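Local coordinates for PP1b (Porcine reproductive and respiratory syndrome virus, PDB 6JDR), which probably unwinds RNA and DNA duplexes in the 5' to 3' direction at the expense of ATP hydrolysis, as the helicase part of the viral replicase polyprotein, at residues A[344-349]-A[374-379]; A[38-43]-A[50-55]. The protein carries 1 engineered substitution. One frame throughout, in Å; residues are numbered along the deposited sequence.

Contact 1 (A[344-349]-A[374-379]); sequences LHLPTK and HRQLQS
The imidazole of His374 meets the 344-349 segment in two ways at once, by its edge and by one face. At the edge, NE2 donates to Pro347 O at 2.6 Å with an N-H...O angle of 153°. The acceptor lies practically in the ring plane, yet the ring nitrogen sits well above the carbonyl plane, so no lone pair of Pro347 O is addressed directly. Over the face, Lys349 CB stands 3.8 Å from the centroid of the His374 ring, close to the ring normal, a CH-pi contact. From there the lysine chain runs on extended, its CG near ND1 of the ring, and carries the amino group away from the ring.

Gln376 reaches in beside the histidine. CG lies between the backbone N and the carbonyl carbon (chi1 73°), and the chain beyond is extended, which carries the amide up to the turn after strand 342-345. Its NE2 donates to Thr348 O at 3.1 Å, nearly straight at 163° and within the amide plane, though again from above the carbonyl plane. Leu346 CB packs against the same nitrogen at 3.8 Å. A water completes the join: it donates to Leu346 O at 2.9 Å and accepts from His374 N and from Gln376 NE2, the latter at 2.7 Å.

Gln376 OE1 in turn accepts from Ser351 N, so both ends of the amide are engaged and its flip is fixed. Chemically, three successive carbonyls of the chain leaving the strand, those of Leu346, Pro347 and Thr348, are each met by a donor. Because Pro347 O can only accept, the bond implies a proton on His374 NE2, and the loops following neighbouring parallel strands 342-345 and 367-371 are tied by polar bonds.

Contact 2 (A[38-43]-A[50-55]); sequences IIWCGH and CSECEP. With ZN (zinc ion), chain D.
Cys41 SG lies between its backbone N and carbonyl carbon (chi1 67°), and His43 CG stands anti to its own carbonyl carbon (chi1 -56°); these rotations bring the sulfur and the imidazole of the 38-43 segment to one zinc ion, which the ring binds through ND1 and where the sulfurs of Cys50 and Cys53 complete a roughly tetrahedral set. His43 ND1 is 2.3 Å from the zinc ion, Cys50 SG 2.4 Å and Cys53 SG 2.5 Å, while Cys41 SG makes the shortest bond. Around the metal the ligands are packed closely: Cys50 SG comes up at the edge of the His43 ring, near its plane, and Cys53 SG approaches that ring obliquely.

Backbone N-H groups steady the sulfurs. Cys50 N donates to Cys53 SG at 3.1 Å along an almost straight line, which would be expected to temper the negative charge of that thiolate; Glu52 N makes a weak bond to Cys50 SG.

A further clasp lies beside the metal. Glu52 CB rests on Cys41 CB at 3.6 Å, and the chain then bends at chi2 to cross Trp40 at about a right angle. Trp40 NE1 donates to Glu52 OE2 at 3.1 Å and 172°, with the oxygen in the indole plane but met from above the carboxylate plane. Ile39 CD1 lies over one indole face, toward its rim, and also nears Cys53 CB.

Three cysteines and one histidine, the last two cysteines in a CxxC pair, bind one zinc ion: the third zinc site of the arterivirus zinc-binding domain.

In the fold
Contacts 1 and 2 lie on opposite sides of the chain's centre, 38 Å and 46 Å from it, with 79 Å between their centres and about 63 Å between their nearest atoms. They do not touch, and along the chain contact 2 closes before contact 1 opens. Contact 2 belongs to the N-terminal zinc-binding domain, where the Trp40 side chain is about 12 Å from another bound zinc ion. Contact 1 sits at the end of the five-stranded parallel sheet, its 344-349 segment part of the helicase core, away from the annotated sites. The seven-stranded parallel sheet, which probably carries the P-loop for ATP, belongs to neither contact.

Contact 1 (A[344-349]-A[374-379])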
# COMPACT_ATOMS: atom_id res chain seq x y z
N LEU A 344 9.96 1.85 35.10
CA LEU A 344 8.94 2.88 35.29
C LEU A 344 8.22 2.60 36.60
O LEU A 344 7.45 1.64 36.71
CB LEU A 344 7.95 2.87 34.12
CG LEU A 344 6.79 3.88 34.14
CD1 LEU A 344 7.27 5.29 34.46
N HIS A 345 8.48 3.45 37.59
CA HIS A 345 8.02 3.25 38.96
C HIS A 345 6.88 4.22 39.26
O HIS A 345 7.09 5.43 39.32
CB HIS A 345 9.21 3.48 39.90
CG HIS A 345 8.90 3.25 41.35
ND1 HIS A 345 8.48 2.04 41.84
CD2 HIS A 345 8.99 4.08 42.41
CE1 HIS A 345 8.30 2.13 43.15
NE2 HIS A 345 8.60 3.37 43.52
N LEU A 346 5.68 3.69 39.45
CA LEU A 346 4.46 4.50 39.58
C LEU A 346 3.68 4.19 40.87
O LEU A 346 2.54 3.73 40.81
CB LEU A 346 3.55 4.26 38.37
CG LEU A 346 4.16 4.46 36.98
CD1 LEU A 346 3.28 3.81 35.92
CD2 LEU A 346 4.35 5.94 36.69
N PRO A 347 4.29 4.45 42.03
CA PRO A 347 3.61 4.19 43.30
C PRO A 347 2.42 5.10 43.60
O PRO A 347 1.52 4.68 44.32
CB PRO A 347 4.71 4.40 44.35
CG PRO A 347 5.68 5.32 43.69
CD PRO A 347 5.67 4.94 42.24
N THR A 348 2.42 6.32 43.07
CA THR A 348 1.42 7.32 43.44
C THR A 348 0.32 7.44 42.38
O THR A 348 0.60 7.55 41.19
CB THR A 348 2.08 8.69 43.66
OG1 THR A 348 3.15 8.55 44.61
CG2 THR A 348 1.07 9.71 44.18
N LYS A 349 -0.93 7.42 42.84
CA LYS A 349 -2.09 7.41 41.95
C LYS A 349 -2.28 8.76 41.25
O LYS A 349 -2.02 9.81 41.84
CB LYS A 349 -3.36 7.05 42.74
CG LYS A 349 -4.51 6.56 41.87
CD LYS A 349 -5.84 6.63 42.60
CE LYS A 349 -6.98 6.19 41.70
NZ LYS A 349 -8.30 6.68 42.17
N HIS A 374 -1.63 0.93 40.42
CA HIS A 374 -2.90 1.64 40.26
C HIS A 374 -3.50 1.47 38.85
O HIS A 374 -4.59 1.99 38.59
CB HIS A 374 -2.72 3.13 40.55
CG HIS A 374 -2.11 3.41 41.89
ND1 HIS A 374 -2.83 3.39 43.06
CD2 HIS A 374 -0.84 3.73 42.24
CE1 HIS A 374 -2.03 3.68 44.07
NE2 HIS A 374 -0.82 3.89 43.60
N ARG A 375 -2.78 0.78 37.97
CA ARG A 375 -3.21 0.59 36.58
C ARG A 375 -3.56 1.92 35.91
O ARG A 375 -4.64 2.08 35.35
CB ARG A 375 -4.39 -0.39 36.50
CG ARG A 375 -4.09 -1.80 36.98
CD ARG A 375 -2.95 -2.43 36.18
NE ARG A 375 -2.99 -3.89 36.20
CZ ARG A 375 -2.15 -4.69 35.53
NH1 ARG A 375 -1.18 -4.17 34.78
NH2 ARG A 375 -2.28 -6.01 35.61
N GLN A 376 -2.62 2.87 35.99
CA GLN A 376 -2.82 4.21 35.44
C GLN A 376 -2.14 4.44 34.09
O GLN A 376 -2.40 5.45 33.43
CB GLN A 376 -2.35 5.27 36.45
CG GLN A 376 -0.85 5.39 36.62
CD GLN A 376 -0.47 6.21 37.84
OE1 GLN A 376 -0.61 7.43 37.85
NE2 GLN A 376 0.02 5.54 38.88
N LEU A 377 -1.28 3.51 33.68
CA LEU A 377 -0.62 3.60 32.38
C LEU A 377 -1.57 3.25 31.23
O LEU A 377 -1.49 3.83 30.15
CB LEU A 377 0.61 2.69 32.35
CG LEU A 377 1.45 2.72 31.07
CD1 LEU A 377 1.89 4.14 30.73
CD2 LEU A 377 2.65 1.80 31.19
N GLN A 378 -2.47 2.30 31.49
CA GLN A 378 -3.54 1.92 30.55
C GLN A 378 -4.35 3.11 30.06
O GLN A 378 -4.64 3.23 28.87
CB GLN A 378 -4.50 0.92 31.20
CG GLN A 378 -3.93 -0.47 31.40
CD GLN A 378 -4.77 -1.32 32.33
OE1 GLN A 378 -5.93 -1.02 32.60
NE2 GLN A 378 -4.17 -2.40 32.84
N SER A 379 -4.72 4.00 30.98
CA SER A 379 -5.56 5.16 30.67
C SER A 379 -4.83 6.25 29.87
O SER A 379 -5.43 7.27 29.53
CB SER A 379 -6.13 5.76 31.95
OG SER A 379 -5.10 6.24 32.80
O HOH W 1 0.21 2.85 39.39

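Contact 2 (A[38-43]-A[50-55])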
# COMPACT_ATOMS: atom_id res chain seq x y z
N ILE A 38 -17.94 7.99 -33.05
CA ILE A 38 -19.02 8.00 -34.04
C ILE A 38 -20.29 8.53 -33.39
O ILE A 38 -20.78 7.96 -32.42
CB ILE A 38 -19.30 6.59 -34.62
CG1 ILE A 38 -18.02 5.95 -35.19
CG2 ILE A 38 -20.38 6.67 -35.69
CD1 ILE A 38 -17.25 6.83 -36.15
N ILE A 39 -20.80 9.64 -33.92
CA ILE A 39 -22.00 10.26 -33.37
C ILE A 39 -23.22 10.05 -34.27
O ILE A 39 -23.14 9.39 -35.31
CB ILE A 39 -21.78 11.76 -33.05
CG1 ILE A 39 -21.39 12.56 -34.29
CG2 ILE A 39 -20.72 11.90 -31.97
CD1 ILE A 39 -21.54 14.05 -34.10
N TRP A 40 -24.36 10.59 -33.83
CA TRP A 40 -25.67 10.44 -34.48
C TRP A 40 -25.70 10.57 -36.01
O TRP A 40 -26.47 9.86 -36.65
CB TRP A 40 -26.70 11.41 -33.85
CG TRP A 40 -26.22 12.82 -33.62
CD1 TRP A 40 -26.38 13.88 -34.45
CD2 TRP A 40 -25.51 13.31 -32.47
NE1 TRP A 40 -25.81 15.01 -33.90
CE2 TRP A 40 -25.27 14.68 -32.68
CE3 TRP A 40 -25.05 12.73 -31.28
CZ2 TRP A 40 -24.60 15.48 -31.76
CZ3 TRP A 40 -24.38 13.52 -30.36
CH2 TRP A 40 -24.16 14.88 -30.61
N CYS A 41 -24.87 11.43 -36.60
CA CYS A 41 -24.82 11.55 -38.07
C CYS A 41 -24.01 10.46 -38.76
O CYS A 41 -23.86 10.48 -39.99
CB CYS A 41 -24.28 12.93 -38.47
SG CYS A 41 -22.55 13.22 -38.06
N GLY A 42 -23.47 9.51 -37.99
CA GLY A 42 -22.73 8.38 -38.56
C GLY A 42 -21.28 8.68 -38.89
O GLY A 42 -20.60 7.86 -39.51
N HIS A 43 -20.79 9.85 -38.47
CA HIS A 43 -19.39 10.23 -38.67
C HIS A 43 -18.74 10.50 -37.32
O HIS A 43 -19.44 10.60 -36.30
CB HIS A 43 -19.31 11.48 -39.55
CG HIS A 43 -20.00 11.34 -40.88
ND1 HIS A 43 -21.07 12.12 -41.24
CD2 HIS A 43 -19.76 10.51 -41.92
CE1 HIS A 43 -21.47 11.78 -42.45
NE2 HIS A 43 -20.70 10.80 -42.89
N CYS A 50 -19.93 15.71 -42.63
CA CYS A 50 -21.18 16.36 -42.96
C CYS A 50 -21.32 17.58 -42.06
O CYS A 50 -20.47 17.83 -41.21
CB CYS A 50 -22.35 15.40 -42.76
SG CYS A 50 -22.94 15.29 -41.06
N SER A 51 -22.40 18.34 -42.24
CA SER A 51 -22.60 19.57 -41.48
C SER A 51 -22.90 19.33 -40.00
O SER A 51 -22.71 20.22 -39.17
CB SER A 51 -23.69 20.45 -42.12
OG SER A 51 -24.89 19.72 -42.33
N GLU A 52 -23.37 18.13 -39.66
CA GLU A 52 -23.68 17.78 -38.28
C GLU A 52 -22.43 17.52 -37.43
O GLU A 52 -22.45 17.72 -36.22
CB GLU A 52 -24.60 16.55 -38.24
CG GLU A 52 -25.25 16.29 -36.89
CD GLU A 52 -26.14 17.43 -36.42
OE1 GLU A 52 -26.93 17.95 -37.25
OE2 GLU A 52 -26.06 17.81 -35.23
N CYS A 53 -21.35 17.07 -38.08
CA CYS A 53 -20.08 16.79 -37.40
C CYS A 53 -19.04 17.89 -37.64
O CYS A 53 -17.83 17.65 -37.49
CB CYS A 53 -19.54 15.43 -37.84
SG CYS A 53 -19.30 15.24 -39.63
N GLU A 54 -19.49 19.08 -38.03
CA GLU A 54 -18.60 20.23 -38.23
C GLU A 54 -18.15 20.93 -36.93
O GLU A 54 -17.02 21.44 -36.88
CB GLU A 54 -19.22 21.26 -39.19
CG GLU A 54 -18.93 20.97 -40.65
CD GLU A 54 -19.69 21.87 -41.61
OE1 GLU A 54 -20.10 22.98 -41.20
OE2 GLU A 54 -19.89 21.46 -42.77
N PRO A 55 -19.01 20.97 -35.90
CA PRO A 55 -18.55 21.55 -34.63
C PRO A 55 -17.27 20.86 -34.12
O PRO A 55 -17.24 19.64 -34.03
CB PRO A 55 -19.72 21.30 -33.68
CG PRO A 55 -20.91 21.22 -34.56
CD PRO A 55 -20.43 20.60 -35.85
ZN ZN D . -21.45 13.90 -39.78